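Local coordinates for CELL division protein FTSZ homolog 1 (Methanocaldococcus jannaschii, PDB 2VAP) that binds GTP and, as a tubulin-like GTPase, probably polymerizes into the contractile ring that forms at the future site of cell division, at residues D280-A285 and L335-V340; L295-A300 and I317-T322. All coordinates share one frame; numbering follows the deposited sequence.

Contact 1 of 2, residues D280-A285 and L335-V340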
ATOM      1  N   ASP A 280     -16.635  -4.706 -11.502  1.00 35.50           N
ATOM      2  CA  ASP A 280     -18.051  -4.378 -11.334  1.00 29.90           C
ATOM      3  C   ASP A 280     -18.520  -4.603  -9.895  1.00 26.96           C
ATOM      4  O   ASP A 280     -19.522  -4.026  -9.466  1.00 34.16           O
ATOM      5  CB  ASP A 280     -18.914  -5.196 -12.303  1.00 35.39           C
ATOM      6  CG  ASP A 280     -18.677  -4.823 -13.760  1.00 39.87           C
ATOM      7  OD1 ASP A 280     -18.594  -5.744 -14.599  1.00128.04           O
ATOM      8  OD2 ASP A 280     -18.575  -3.616 -14.068  1.00 39.23           O
ATOM      9  N   GLY A 281     -17.789  -5.438  -9.158  1.00 28.45           N
ATOM     10  CA  GLY A 281     -18.102  -5.731  -7.760  1.00 29.89           C
ATOM     11  C   GLY A 281     -17.539  -4.720  -6.774  1.00 49.87           C
ATOM     12  O   GLY A 281     -17.689  -4.880  -5.561  1.00 30.92           O
ATOM     13  N   ALA A 282     -16.892  -3.681  -7.299  1.00 31.79           N
ATOM     14  CA  ALA A 282     -16.295  -2.627  -6.481  1.00 28.80           C
ATOM     15  C   ALA A 282     -17.345  -1.704  -5.877  1.00 32.22           C
ATOM     16  O   ALA A 282     -18.327  -1.349  -6.534  1.00 38.45           O
ATOM     17  CB  ALA A 282     -15.312  -1.824  -7.303  1.00 22.91           C
ATOM     18  N   THR A 283     -17.121  -1.312  -4.626  1.00 22.63           N
ATOM     19  CA  THR A 283     -18.018  -0.400  -3.917  1.00 24.83           C
ATOM     20  C   THR A 283     -17.343   0.940  -3.619  1.00 22.58           C
ATOM     21  O   THR A 283     -17.986   1.882  -3.151  1.00 20.98           O
ATOM     22  CB  THR A 283     -18.543  -1.019  -2.599  1.00 21.05           C
ATOM     23  OG1 THR A 283     -17.439  -1.418  -1.777  1.00 24.94           O
ATOM     24  CG2 THR A 283     -19.428  -2.229  -2.883  1.00 30.48           C
ATOM     25  N   GLY A 284     -16.042   1.017  -3.896  1.00 17.57           N
ATOM     26  CA  GLY A 284     -15.275   2.239  -3.675  1.00 14.74           C
ATOM     27  C   GLY A 284     -13.981   2.278  -4.465  1.00 15.93           C
ATOM     28  O   GLY A 284     -13.544   1.262  -5.010  1.00 13.87           O
ATOM     29  N   ALA A 285     -13.371   3.459  -4.526  1.00 11.96           N
ATOM     30  CA  ALA A 285     -12.117   3.648  -5.251  1.00 12.35           C
ATOM     31  C   ALA A 285     -11.339   4.863  -4.768  1.00 15.45           C
ATOM     32  O   ALA A 285     -11.924   5.886  -4.409  1.00 14.37           O
ATOM     33  CB  ALA A 285     -12.375   3.758  -6.752  1.00 15.45           C
ATOM     34  N   LEU A 335      -4.818   3.549  -9.368  1.00 12.09           N
ATOM     35  CA  LEU A 335      -6.194   3.238  -9.025  1.00  8.63           C
ATOM     36  C   LEU A 335      -6.213   2.150  -7.957  1.00 11.83           C
ATOM     37  O   LEU A 335      -5.601   1.096  -8.129  1.00 14.34           O
ATOM     38  CB  LEU A 335      -6.955   2.782 -10.276  1.00 11.43           C
ATOM     39  CG  LEU A 335      -8.439   2.419 -10.170  1.00 23.21           C
ATOM     40  CD1 LEU A 335      -9.291   3.636  -9.838  1.00 25.06           C
ATOM     41  CD2 LEU A 335      -8.909   1.776 -11.464  1.00 27.16           C
ATOM     42  N   VAL A 336      -6.897   2.423  -6.848  1.00  9.79           N
ATOM     43  CA  VAL A 336      -7.089   1.432  -5.793  1.00  9.56           C
ATOM     44  C   VAL A 336      -8.584   1.170  -5.646  1.00 13.15           C
ATOM     45  O   VAL A 336      -9.335   2.033  -5.190  1.00 13.78           O
ATOM     46  CB  VAL A 336      -6.467   1.875  -4.441  1.00 12.32           C
ATOM     47  CG1 VAL A 336      -6.688   0.808  -3.371  1.00 14.14           C
ATOM     48  CG2 VAL A 336      -4.979   2.163  -4.597  1.00 14.45           C
ATOM     49  N   ILE A 337      -8.997  -0.027  -6.051  1.00 10.54           N
ATOM     50  CA  ILE A 337     -10.402  -0.421  -6.070  1.00 10.85           C
ATOM     51  C   ILE A 337     -10.730  -1.227  -4.814  1.00 16.35           C
ATOM     52  O   ILE A 337     -10.068  -2.223  -4.527  1.00 15.95           O
ATOM     53  CB  ILE A 337     -10.711  -1.251  -7.350  1.00 17.07           C
ATOM     54  CG1 ILE A 337     -10.507  -0.406  -8.621  1.00 20.62           C
ATOM     55  CG2 ILE A 337     -12.101  -1.860  -7.299  1.00 48.26           C
ATOM     56  CD1 ILE A 337     -11.494   0.739  -8.806  1.00 46.02           C
ATOM     57  N   THR A 338     -11.754  -0.799  -4.076  1.00 12.35           N
ATOM     58  CA  THR A 338     -12.091  -1.412  -2.785  1.00  9.65           C
ATOM     59  C   THR A 338     -13.425  -2.163  -2.796  1.00 12.93           C
ATOM     60  O   THR A 338     -14.263  -1.956  -3.678  1.00 16.53           O
ATOM     61  CB  THR A 338     -12.111  -0.367  -1.639  1.00 18.00           C
ATOM     62  OG1 THR A 338     -13.157   0.586  -1.869  1.00 17.99           O
ATOM     63  CG2 THR A 338     -10.774   0.360  -1.532  1.00 20.31           C
ATOM     64  N   GLY A 339     -13.606  -3.036  -1.805  1.00 14.56           N
ATOM     65  CA  GLY A 339     -14.849  -3.785  -1.626  1.00 19.45           C
ATOM     66  C   GLY A 339     -15.063  -4.910  -2.623  1.00 29.96           C
ATOM     67  O   GLY A 339     -16.204  -5.230  -2.962  1.00 27.43           O
ATOM     68  N   VAL A 340     -13.971  -5.519  -3.083  1.00 16.11           N
ATOM     69  CA  VAL A 340     -14.046  -6.573  -4.106  1.00 16.47           C
ATOM     70  C   VAL A 340     -14.076  -7.998  -3.538  1.00 18.37           C
ATOM     71  O   VAL A 340     -13.988  -8.970  -4.294  1.00 24.18           O
ATOM     72  CB  VAL A 340     -12.916  -6.449  -5.174  1.00 19.90           C
ATOM     73  CG1 VAL A 340     -13.058  -5.153  -5.961  1.00 24.06           C
ATOM     74  CG2 VAL A 340     -11.529  -6.565  -4.541  1.00 18.91           C
TER

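Contact 2 of 2, residues L295-A300 and I317-T322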
ATOM      1  N   LEU A 295       0.533  19.415 -15.655  1.00 21.06           N
ATOM      2  CA  LEU A 295      -0.696  18.672 -15.369  1.00 16.62           C
ATOM      3  C   LEU A 295      -1.847  19.638 -15.099  1.00 14.41           C
ATOM      4  O   LEU A 295      -1.692  20.608 -14.354  1.00 21.26           O
ATOM      5  CB  LEU A 295      -0.498  17.728 -14.173  1.00 15.89           C
ATOM      6  CG  LEU A 295      -1.677  16.868 -13.698  1.00 17.48           C
ATOM      7  CD1 LEU A 295      -1.979  15.734 -14.674  1.00 20.53           C
ATOM      8  CD2 LEU A 295      -1.408  16.314 -12.306  1.00 17.71           C
ATOM      9  N   THR A 296      -2.995  19.373 -15.718  1.00 15.65           N
ATOM     10  CA  THR A 296      -4.169  20.228 -15.560  1.00 16.39           C
ATOM     11  C   THR A 296      -5.282  19.527 -14.787  1.00 20.02           C
ATOM     12  O   THR A 296      -5.337  18.294 -14.737  1.00 17.43           O
ATOM     13  CB  THR A 296      -4.731  20.699 -16.924  1.00 18.81           C
ATOM     14  OG1 THR A 296      -5.226  19.571 -17.659  1.00 22.39           O
ATOM     15  CG2 THR A 296      -3.660  21.414 -17.741  1.00 21.24           C
ATOM     16  N   LEU A 297      -6.167  20.327 -14.194  1.00 20.15           N
ATOM     17  CA  LEU A 297      -7.367  19.820 -13.532  1.00 18.09           C
ATOM     18  C   LEU A 297      -8.267  19.078 -14.523  1.00 17.51           C
ATOM     19  O   LEU A 297      -8.898  18.081 -14.169  1.00 18.70           O
ATOM     20  CB  LEU A 297      -8.137  20.968 -12.864  1.00 23.10           C
ATOM     21  CG  LEU A 297      -9.441  20.661 -12.115  1.00 32.66           C
ATOM     22  CD1 LEU A 297      -9.186  19.840 -10.859  1.00 48.98           C
ATOM     23  CD2 LEU A 297     -10.177  21.945 -11.771  1.00 40.45           C
ATOM     24  N   GLU A 298      -8.306  19.568 -15.763  1.00 19.83           N
ATOM     25  CA  GLU A 298      -9.086  18.949 -16.837  1.00 17.52           C
ATOM     26  C   GLU A 298      -8.634  17.514 -17.112  1.00 16.02           C
ATOM     27  O   GLU A 298      -9.465  16.627 -17.324  1.00 19.06           O
ATOM     28  CB  GLU A 298      -9.006  19.785 -18.121  1.00 18.05           C
ATOM     29  CG  GLU A 298      -9.810  21.088 -18.090  1.00 38.04           C
ATOM     30  CD  GLU A 298      -9.147  22.196 -17.281  1.00500.00           C
ATOM     31  OE1 GLU A 298      -7.904  22.190 -17.144  1.00 34.98           O
ATOM     32  OE2 GLU A 298      -9.874  23.080 -16.781  1.00 44.20           O
ATOM     33  N   GLU A 299      -7.319  17.298 -17.101  1.00 17.31           N
ATOM     34  CA  GLU A 299      -6.737  15.965 -17.262  1.00 19.18           C
ATOM     35  C   GLU A 299      -7.136  15.041 -16.115  1.00 18.34           C
ATOM     36  O   GLU A 299      -7.545  13.899 -16.344  1.00 15.43           O
ATOM     37  CB  GLU A 299      -5.211  16.046 -17.363  1.00 20.69           C
ATOM     38  CG  GLU A 299      -4.698  16.489 -18.724  1.00 17.96           C
ATOM     39  CD  GLU A 299      -3.184  16.507 -18.800  1.00 23.29           C
ATOM     40  OE1 GLU A 299      -2.629  15.781 -19.648  1.00 29.84           O
ATOM     41  OE2 GLU A 299      -2.548  17.241 -18.013  1.00 25.08           O
ATOM     42  N   ALA A 300      -7.022  15.546 -14.888  1.00 15.47           N
ATOM     43  CA  ALA A 300      -7.404  14.797 -13.691  1.00 15.79           C
ATOM     44  C   ALA A 300      -8.890  14.442 -13.699  1.00 17.09           C
ATOM     45  O   ALA A 300      -9.261  13.309 -13.393  1.00 18.13           O
ATOM     46  CB  ALA A 300      -7.042  15.578 -12.434  1.00 20.63           C
ATOM     47  N   ILE A 317     -16.119   7.309  -4.739  1.00 16.28           N
ATOM     48  CA  ILE A 317     -14.821   7.571  -5.357  1.00 16.10           C
ATOM     49  C   ILE A 317     -14.167   8.822  -4.772  1.00 22.52           C
ATOM     50  O   ILE A 317     -14.766   9.901  -4.757  1.00 23.72           O
ATOM     51  CB  ILE A 317     -14.946   7.684  -6.899  1.00 16.46           C
ATOM     52  CG1 ILE A 317     -15.445   6.359  -7.489  1.00 19.50           C
ATOM     53  CG2 ILE A 317     -13.611   8.080  -7.528  1.00 21.84           C
ATOM     54  CD1 ILE A 317     -16.054   6.476  -8.871  1.00 27.68           C
ATOM     55  N   ILE A 318     -12.939   8.657  -4.284  1.00 11.92           N
ATOM     56  CA  ILE A 318     -12.140   9.761  -3.758  1.00 10.62           C
ATOM     57  C   ILE A 318     -10.884   9.915  -4.615  1.00 16.12           C
ATOM     58  O   ILE A 318     -10.229   8.927  -4.945  1.00 15.71           O
ATOM     59  CB  ILE A 318     -11.778   9.539  -2.262  1.00 19.03           C
ATOM     60  CG1 ILE A 318     -13.038   9.574  -1.378  1.00 21.07           C
ATOM     61  CG2 ILE A 318     -10.740  10.550  -1.779  1.00 22.08           C
ATOM     62  CD1 ILE A 318     -13.854  10.867  -1.433  1.00 29.79           C
ATOM     63  N   TRP A 319     -10.553  11.155  -4.971  1.00 11.68           N
ATOM     64  CA  TRP A 319      -9.471  11.413  -5.920  1.00 10.20           C
ATOM     65  C   TRP A 319      -8.583  12.596  -5.541  1.00 11.31           C
ATOM     66  O   TRP A 319      -9.010  13.517  -4.843  1.00 11.75           O
ATOM     67  CB  TRP A 319     -10.045  11.626  -7.323  1.00 13.28           C
ATOM     68  CG  TRP A 319     -10.797  12.917  -7.474  1.00 13.28           C
ATOM     69  CD1 TRP A 319     -12.061  13.187  -7.033  1.00 26.83           C
ATOM     70  CD2 TRP A 319     -10.329  14.112  -8.109  1.00 12.41           C
ATOM     71  NE1 TRP A 319     -12.409  14.476  -7.352  1.00 25.55           N
ATOM     72  CE2 TRP A 319     -11.366  15.067  -8.015  1.00 20.93           C
ATOM     73  CE3 TRP A 319      -9.137  14.469  -8.752  1.00 18.76           C
ATOM     74  CZ2 TRP A 319     -11.246  16.357  -8.537  1.00 19.67           C
ATOM     75  CZ3 TRP A 319      -9.019  15.752  -9.274  1.00 19.72           C
ATOM     76  CH2 TRP A 319     -10.071  16.679  -9.164  1.00 25.30           C
ATOM     77  N   GLY A 320      -7.343  12.553  -6.016  1.00 10.77           N
ATOM     78  CA  GLY A 320      -6.401  13.653  -5.856  1.00 11.03           C
ATOM     79  C   GLY A 320      -5.482  13.759  -7.057  1.00 12.44           C
ATOM     80  O   GLY A 320      -5.421  12.847  -7.886  1.00 12.28           O
ATOM     81  N   ALA A 321      -4.772  14.879  -7.153  1.00 10.97           N
ATOM     82  CA  ALA A 321      -3.828  15.108  -8.243  1.00  8.80           C
ATOM     83  C   ALA A 321      -2.597  15.844  -7.732  1.00 13.44           C
ATOM     84  O   ALA A 321      -2.716  16.877  -7.071  1.00 15.69           O
ATOM     85  CB  ALA A 321      -4.491  15.884  -9.375  1.00 12.48           C
ATOM     86  N   THR A 322      -1.420  15.297  -8.029  1.00 14.37           N
ATOM     87  CA  THR A 322      -0.151  15.884  -7.588  1.00 12.40           C
ATOM     88  C   THR A 322       0.864  15.949  -8.724  1.00 16.76           C
ATOM     89  O   THR A 322       0.765  15.207  -9.706  1.00 16.18           O
ATOM     90  CB  THR A 322       0.486  15.093  -6.417  1.00 14.86           C
ATOM     91  OG1 THR A 322       0.814  13.765  -6.851  1.00 15.83           O
ATOM     92  CG2 THR A 322      -0.449  15.029  -5.213  1.00 15.11           C
TER

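Contact 1 of 2, residues D280-A285 and L335-V340
With its chi1 at -64°, I337 places CG2 anti to the backbone N and swings CG1 beside that nitrogen. CG2 presses on A282 CB at 3.2 Å, tighter than usual for two carbons, while a further turn about the CB-CG1 bond ends CD1 3.8 Å from A285 CB. T338, on the other face, has chi1 64°, which sets OG1 between N and the carbonyl carbon and 3.2 Å from G284 C. Glycine suits position 284, since a beta carbon there would run into that oxygen. The backbones pair antiparallel, with T338 N donating an almost straight bond (173°) to G284 O at 2.9 Å, although the donor stands well above the carbonyl plane. T338 O takes T283 N at 3.1 Å and, weakly, G284 N; two residues facing one make a classic beta bulge. Beyond it G339, with positive phi, turns the chain where a side chain would collide with T283 OG1. Strand 249-256 and strand 316-323 complete the sheet around this pair. The chemistry implies a strand end fixed mainly by main-chain bonds, where one carbonyl oxygen serves one amide firmly and a second weakly, and where glycines leave room for the hydroxyls of T338 and T283.

Contact 2 of 2, residues L295-A300 and I317-T322
Helix 297-310 of a beta-alpha-beta unit meets strand 316-323 here, its first turn lying against the side chains of W319 and A321. A300 CB, short enough to let the helix sit close, is 3.7 Å from W319 CZ3 and 4.0 Å from A321 CB. L297 reaches the same indole from its edge, CD1 lying near the ring plane 3.7 Å from CH2, and the two side chains cross at about a right angle. A chi1 of 70° sets W319 CG between its backbone N and carbonyl carbon, and the broad ring can then span from the strand to both helix residues; V304, farther along the helix, also touches it. In this crossover, which links the parallel strands 284-291 and 316-323, the helix start is defined by a capping box: E299 N donates to T296 OG1 at 3.1 Å, and T296 N to E299 OE2 at 3.2 Å through that oxygen's anti lone pair. E299 OE1 is further held by a salt bridge to R261. Just before the cap, L295 extends CD2 to 3.6 Å from T322 O and also packs on A321 CB, its branched apolar end suiting a buried place; T322 OG1 bonds instead to H288.

In the fold
From the N terminus, the chain first passes through the nucleotide-binding domain, whose sheet is separate from the four-stranded mixed sheet both contacts reach. It then forms the edge strand 249-256 and, after helix 261-270, enters residues 280-285, runs along strand 284-291, and leads into helix 297-310 and strand 316-323. Contact 2 closes the short loop between the helix start and strand 316-323. The chain continues into strand 331-338, which returns antiparallel beside strand 284-291, and contact 1 closes the larger loop with contact 2 nested inside it. Strand 284-291 lies between the other two, and the contacts meet where A285 O probably accepts a hydrogen bond from I318 N and A285 CB packs on I317 CG1.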